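Local coordinates for putative lipoprotein (Bacteroides thetaiotaomicron, PDB 4Q1Z), which is of unknown function but is a putative lipoprotein of two domains that belongs to the DUF4876 family, at residues Thr159-Ala167 with Met285-Pro293. Sequence-based numbering, arbitrary orientation.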
ATOM      1  N   THR A 159      -9.224 -17.570  17.958  1.00 53.58           N
ATOM      2  CA  THR A 159      -9.137 -18.954  17.499  1.00 53.73           C
ATOM      3  C   THR A 159     -10.556 -19.460  17.203  1.00 58.15           C
ATOM      4  O   THR A 159     -10.702 -20.431  16.468  1.00 58.00           O
ATOM      5  CB  THR A 159      -8.380 -19.814  18.539  1.00 60.23           C
ATOM      6  OG1 THR A 159      -8.898 -19.578  19.868  1.00 55.71           O
ATOM      7  CG2 THR A 159      -6.872 -19.562  18.500  1.00 56.75           C
ATOM      8  N   LYS A 160     -11.598 -18.789  17.775  1.00 55.26           N
ATOM      9  CA  LYS A 160     -13.028 -19.039  17.553  1.00 55.80           C
ATOM     10  C   LYS A 160     -13.310 -18.770  16.068  1.00 61.90           C
ATOM     11  O   LYS A 160     -13.112 -17.653  15.584  1.00 60.44           O
ATOM     12  CB  LYS A 160     -13.865 -18.142  18.480  1.00 57.82           C
ATOM     13  CG  LYS A 160     -14.587 -18.887  19.579  1.00 74.25           C
ATOM     14  CD  LYS A 160     -13.687 -19.248  20.762  1.00 80.85           C
ATOM     15  CE  LYS A 160     -14.353 -20.259  21.668  1.00 84.87           C
ATOM     16  NZ  LYS A 160     -15.503 -19.681  22.421  1.00 92.22           N
ATOM     17  N   LEU A 161     -13.639 -19.827  15.327  1.00 62.49           N
ATOM     18  CA  LEU A 161     -13.764 -19.720  13.882  1.00 63.32           C
ATOM     19  C   LEU A 161     -15.171 -19.517  13.359  1.00 65.88           C
ATOM     20  O   LEU A 161     -16.058 -20.370  13.550  1.00 65.35           O
ATOM     21  CB  LEU A 161     -13.155 -20.945  13.187  1.00 65.03           C
ATOM     22  CG  LEU A 161     -11.616 -21.131  13.302  1.00 70.02           C
ATOM     23  CD1 LEU A 161     -11.144 -22.232  12.382  1.00 70.62           C
ATOM     24  CD2 LEU A 161     -10.838 -19.816  13.023  1.00 71.04           C
ATOM     25  N   PRO A 162     -15.336 -18.410  12.588  1.00 60.68           N
ATOM     26  CA  PRO A 162     -16.617 -18.158  11.921  1.00 60.12           C
ATOM     27  C   PRO A 162     -16.865 -19.192  10.821  1.00 63.43           C
ATOM     28  O   PRO A 162     -15.910 -19.729  10.257  1.00 63.36           O
ATOM     29  CB  PRO A 162     -16.434 -16.748  11.327  1.00 60.86           C
ATOM     30  CG  PRO A 162     -15.244 -16.167  12.018  1.00 64.66           C
ATOM     31  CD  PRO A 162     -14.365 -17.349  12.260  1.00 60.90           C
ATOM     32  N   ILE A 163     -18.140 -19.508  10.557  1.00 59.07           N
ATOM     33  CA  ILE A 163     -18.537 -20.411   9.482  1.00 58.52           C
ATOM     34  C   ILE A 163     -19.209 -19.527   8.450  1.00 60.35           C
ATOM     35  O   ILE A 163     -20.162 -18.810   8.771  1.00 60.35           O
ATOM     36  CB  ILE A 163     -19.409 -21.624   9.920  1.00 63.05           C
ATOM     37  CG1 ILE A 163     -18.696 -22.467  11.013  1.00 63.90           C
ATOM     38  CG2 ILE A 163     -19.751 -22.509   8.702  1.00 64.01           C
ATOM     39  CD1 ILE A 163     -19.622 -23.338  11.850  1.00 67.11           C
ATOM     40  N   TRP A 164     -18.657 -19.522   7.237  1.00 54.94           N
ATOM     41  CA  TRP A 164     -19.151 -18.707   6.144  1.00 54.12           C
ATOM     42  C   TRP A 164     -19.950 -19.572   5.155  1.00 60.78           C
ATOM     43  O   TRP A 164     -19.807 -20.806   5.189  1.00 60.69           O
ATOM     44  CB  TRP A 164     -17.975 -17.982   5.473  1.00 51.40           C
ATOM     45  CG  TRP A 164     -17.207 -17.076   6.401  1.00 50.78           C
ATOM     46  CD1 TRP A 164     -15.885 -17.163   6.717  1.00 52.86           C
ATOM     47  CD2 TRP A 164     -17.730 -15.973   7.166  1.00 49.93           C
ATOM     48  NE1 TRP A 164     -15.537 -16.155   7.591  1.00 51.39           N
ATOM     49  CE2 TRP A 164     -16.649 -15.415   7.887  1.00 52.90           C
ATOM     50  CE3 TRP A 164     -19.008 -15.410   7.321  1.00 51.14           C
ATOM     51  CZ2 TRP A 164     -16.797 -14.291   8.707  1.00 51.56           C
ATOM     52  CZ3 TRP A 164     -19.159 -14.314   8.161  1.00 51.98           C
ATOM     53  CH2 TRP A 164     -18.064 -13.764   8.839  1.00 51.74           C
ATOM     54  N   PRO A 165     -20.854 -18.990   4.313  1.00 58.77           N
ATOM     55  CA  PRO A 165     -21.642 -19.845   3.399  1.00 59.82           C
ATOM     56  C   PRO A 165     -20.752 -20.714   2.508  1.00 65.00           C
ATOM     57  O   PRO A 165     -19.675 -20.279   2.071  1.00 63.55           O
ATOM     58  CB  PRO A 165     -22.472 -18.842   2.586  1.00 61.43           C
ATOM     59  CG  PRO A 165     -22.516 -17.617   3.412  1.00 64.59           C
ATOM     60  CD  PRO A 165     -21.201 -17.562   4.137  1.00 59.09           C
ATOM     61  N   GLU A 166     -21.181 -21.974   2.309  1.00 64.33           N
ATOM     62  CA  GLU A 166     -20.480 -22.975   1.508  1.00 64.43           C
ATOM     63  C   GLU A 166     -20.299 -22.464   0.070  1.00 67.84           C
ATOM     64  O   GLU A 166     -19.210 -22.595  -0.500  1.00 66.30           O
ATOM     65  CB  GLU A 166     -21.254 -24.301   1.536  1.00 67.52           C
ATOM     66  N   ALA A 167     -21.347 -21.802  -0.470  1.00 64.83           N
ATOM     67  CA  ALA A 167     -21.406 -21.223  -1.818  1.00 65.15           C
ATOM     68  C   ALA A 167     -20.310 -20.174  -2.096  1.00 69.36           C
ATOM     69  O   ALA A 167     -19.957 -19.954  -3.261  1.00 69.97           O
ATOM     70  CB  ALA A 167     -22.769 -20.594  -2.042  1.00 66.17           C
HETATM   71  N   MSE A 285     -23.783 -10.379  -1.449  1.00 46.74           N
HETATM   72  CA  MSE A 285     -22.556  -9.702  -1.009  1.00 42.51           C
HETATM   73  C   MSE A 285     -22.520  -9.470   0.512  1.00 48.79           C
HETATM   74  O   MSE A 285     -21.611  -8.796   1.010  1.00 49.07           O
HETATM   75  CB  MSE A 285     -22.345  -8.380  -1.763  1.00 42.72           C
HETATM   76  CG  MSE A 285     -21.653  -8.556  -3.135  1.00 47.91           C
HETATM   77 SE   MSE A 285     -20.231  -9.947  -3.269  0.75 50.19          SE
HETATM   78  CE  MSE A 285     -21.058 -11.021  -4.479  1.00 47.84           C
ATOM     79  N   LYS A 286     -23.480 -10.033   1.252  1.00 46.10           N
ATOM     80  CA  LYS A 286     -23.461  -9.878   2.700  1.00 45.80           C
ATOM     81  C   LYS A 286     -23.908 -11.162   3.392  1.00 52.74           C
ATOM     82  O   LYS A 286     -24.720 -11.902   2.837  1.00 55.00           O
ATOM     83  CB  LYS A 286     -24.277  -8.675   3.170  1.00 47.05           C
ATOM     84  CG  LYS A 286     -25.754  -8.702   2.791  1.00 51.31           C
ATOM     85  CD  LYS A 286     -26.487  -7.846   3.748  1.00 48.47           C
ATOM     86  CE  LYS A 286     -27.512  -7.021   3.083  1.00 49.04           C
ATOM     87  NZ  LYS A 286     -28.178  -6.144   4.086  1.00 61.76           N
ATOM     88  N   THR A 287     -23.354 -11.437   4.592  1.00 48.94           N
ATOM     89  CA  THR A 287     -23.690 -12.645   5.353  1.00 49.51           C
ATOM     90  C   THR A 287     -23.479 -12.487   6.875  1.00 53.31           C
ATOM     91  O   THR A 287     -22.670 -11.669   7.349  1.00 52.09           O
ATOM     92  CB  THR A 287     -22.844 -13.851   4.838  1.00 59.38           C
ATOM     93  OG1 THR A 287     -23.200 -15.032   5.562  1.00 59.64           O
ATOM     94  CG2 THR A 287     -21.319 -13.619   4.946  1.00 57.15           C
ATOM     95  N   THR A 288     -24.173 -13.331   7.628  1.00 50.34           N
ATOM     96  CA  THR A 288     -23.955 -13.441   9.063  1.00 50.07           C
ATOM     97  C   THR A 288     -22.885 -14.559   9.254  1.00 55.35           C
ATOM     98  O   THR A 288     -22.505 -15.254   8.295  1.00 54.26           O
ATOM     99  CB  THR A 288     -25.286 -13.717   9.829  1.00 53.02           C
ATOM    100  OG1 THR A 288     -25.827 -14.973   9.444  1.00 57.82           O
ATOM    101  CG2 THR A 288     -26.341 -12.661   9.601  1.00 47.22           C
ATOM    102  N   ASP A 289     -22.392 -14.715  10.488  1.00 52.46           N
ATOM    103  CA  ASP A 289     -21.515 -15.813  10.866  1.00 51.73           C
ATOM    104  C   ASP A 289     -22.469 -16.971  11.073  1.00 56.52           C
ATOM    105  O   ASP A 289     -23.367 -16.873  11.923  1.00 57.65           O
ATOM    106  CB  ASP A 289     -20.719 -15.450  12.130  1.00 52.83           C
ATOM    107  CG  ASP A 289     -19.795 -16.530  12.651  1.00 58.71           C
ATOM    108  OD1 ASP A 289     -19.936 -17.701  12.220  1.00 59.91           O
ATOM    109  OD2 ASP A 289     -18.930 -16.208  13.482  1.00 59.35           O
ATOM    110  N   LEU A 290     -22.365 -18.017  10.241  1.00 51.01           N
ATOM    111  CA  LEU A 290     -23.323 -19.118  10.294  1.00 50.46           C
ATOM    112  C   LEU A 290     -23.151 -19.982  11.525  1.00 55.95           C
ATOM    113  O   LEU A 290     -24.060 -20.753  11.828  1.00 57.95           O
ATOM    114  CB  LEU A 290     -23.283 -19.960   9.021  1.00 50.47           C
ATOM    115  CG  LEU A 290     -23.625 -19.204   7.718  1.00 53.06           C
ATOM    116  CD1 LEU A 290     -23.498 -20.092   6.528  1.00 53.19           C
ATOM    117  CD2 LEU A 290     -25.012 -18.592   7.756  1.00 51.24           C
ATOM    118  N   SER A 291     -22.040 -19.803  12.279  1.00 52.05           N
ATOM    119  CA  SER A 291     -21.771 -20.516  13.531  1.00 52.81           C
ATOM    120  C   SER A 291     -22.617 -19.939  14.683  1.00 59.14           C
ATOM    121  O   SER A 291     -22.712 -20.551  15.747  1.00 60.09           O
ATOM    122  CB  SER A 291     -20.293 -20.428  13.890  1.00 53.93           C
ATOM    123  OG  SER A 291     -20.047 -19.150  14.445  1.00 57.63           O
ATOM    124  N   LYS A 292     -23.193 -18.752  14.478  1.00 56.07           N
ATOM    125  CA  LYS A 292     -24.031 -18.046  15.451  1.00 56.34           C
ATOM    126  C   LYS A 292     -25.416 -17.969  14.832  1.00 65.09           C
ATOM    127  O   LYS A 292     -25.731 -16.991  14.148  1.00 64.51           O
ATOM    128  CB  LYS A 292     -23.431 -16.657  15.765  1.00 55.59           C
ATOM    129  CG  LYS A 292     -22.005 -16.728  16.293  1.00 51.49           C
ATOM    130  CD  LYS A 292     -21.393 -15.359  16.499  1.00 58.64           C
ATOM    131  CE  LYS A 292     -20.071 -15.464  17.198  1.00 61.81           C
ATOM    132  NZ  LYS A 292     -19.555 -14.133  17.585  1.00 79.53           N
ATOM    133  N   PRO A 293     -26.232 -19.037  14.949  1.00 65.93           N
ATOM    134  CA  PRO A 293     -27.523 -19.051  14.233  1.00 67.60           C
ATOM    135  C   PRO A 293     -28.509 -17.972  14.671  1.00 73.87           C
ATOM    136  O   PRO A 293     -29.362 -17.584  13.872  1.00 74.87           O
ATOM    137  CB  PRO A 293     -28.071 -20.451  14.498  1.00 70.95           C
ATOM    138  CG  PRO A 293     -27.349 -20.935  15.698  1.00 75.06           C
ATOM    139  CD  PRO A 293     -26.002 -20.306  15.664  1.00 68.86           C
TER
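Ile163 and Leu290 meet where the extended run 161-165 lies against an Asx turn, in which Asp289 OD1 accepts from Ser291 N at the start of a type I beta turn from Asp289 to Lys292. The backbone of Ile163 is gripped at both ends. Its N donates to Asp289 OD1 at 3.0 Å, and its O accepts from Leu290 N at 2.8 Å, in the carbonyl plane. Aspartate suits the head of the turn because one carboxylate oxygen, OD1, also takes Ser291 N and Ser291 OG; all three donors lie well out of the carboxylate plane. CG lies anti to the backbone N (chi1 178°), beside the carbonyl carbon, which leaves OD1 within reach of Ser291 further along the turn and of Ile163 N across the contact. Three donors on one oxygen should favour the charged form.

The branched side chains pack beside these bonds. Ile163 CD1 rests 3.6 Å from Ser291 CB, while Leu290 lays CB and CG alongside Ile163 O and sets CD1 against Pro165 N, a proline nitrogen with no hydrogen to bury. Trp164, stacked on Tyr174 of the neighbouring strand 172-175, brings its ring edge to Thr288 O. That same carbonyl oxygen receives Thr287 OG1 at 2.8 Å, and Pro165 CG meets this hydroxyl oxygen at 3.4 Å.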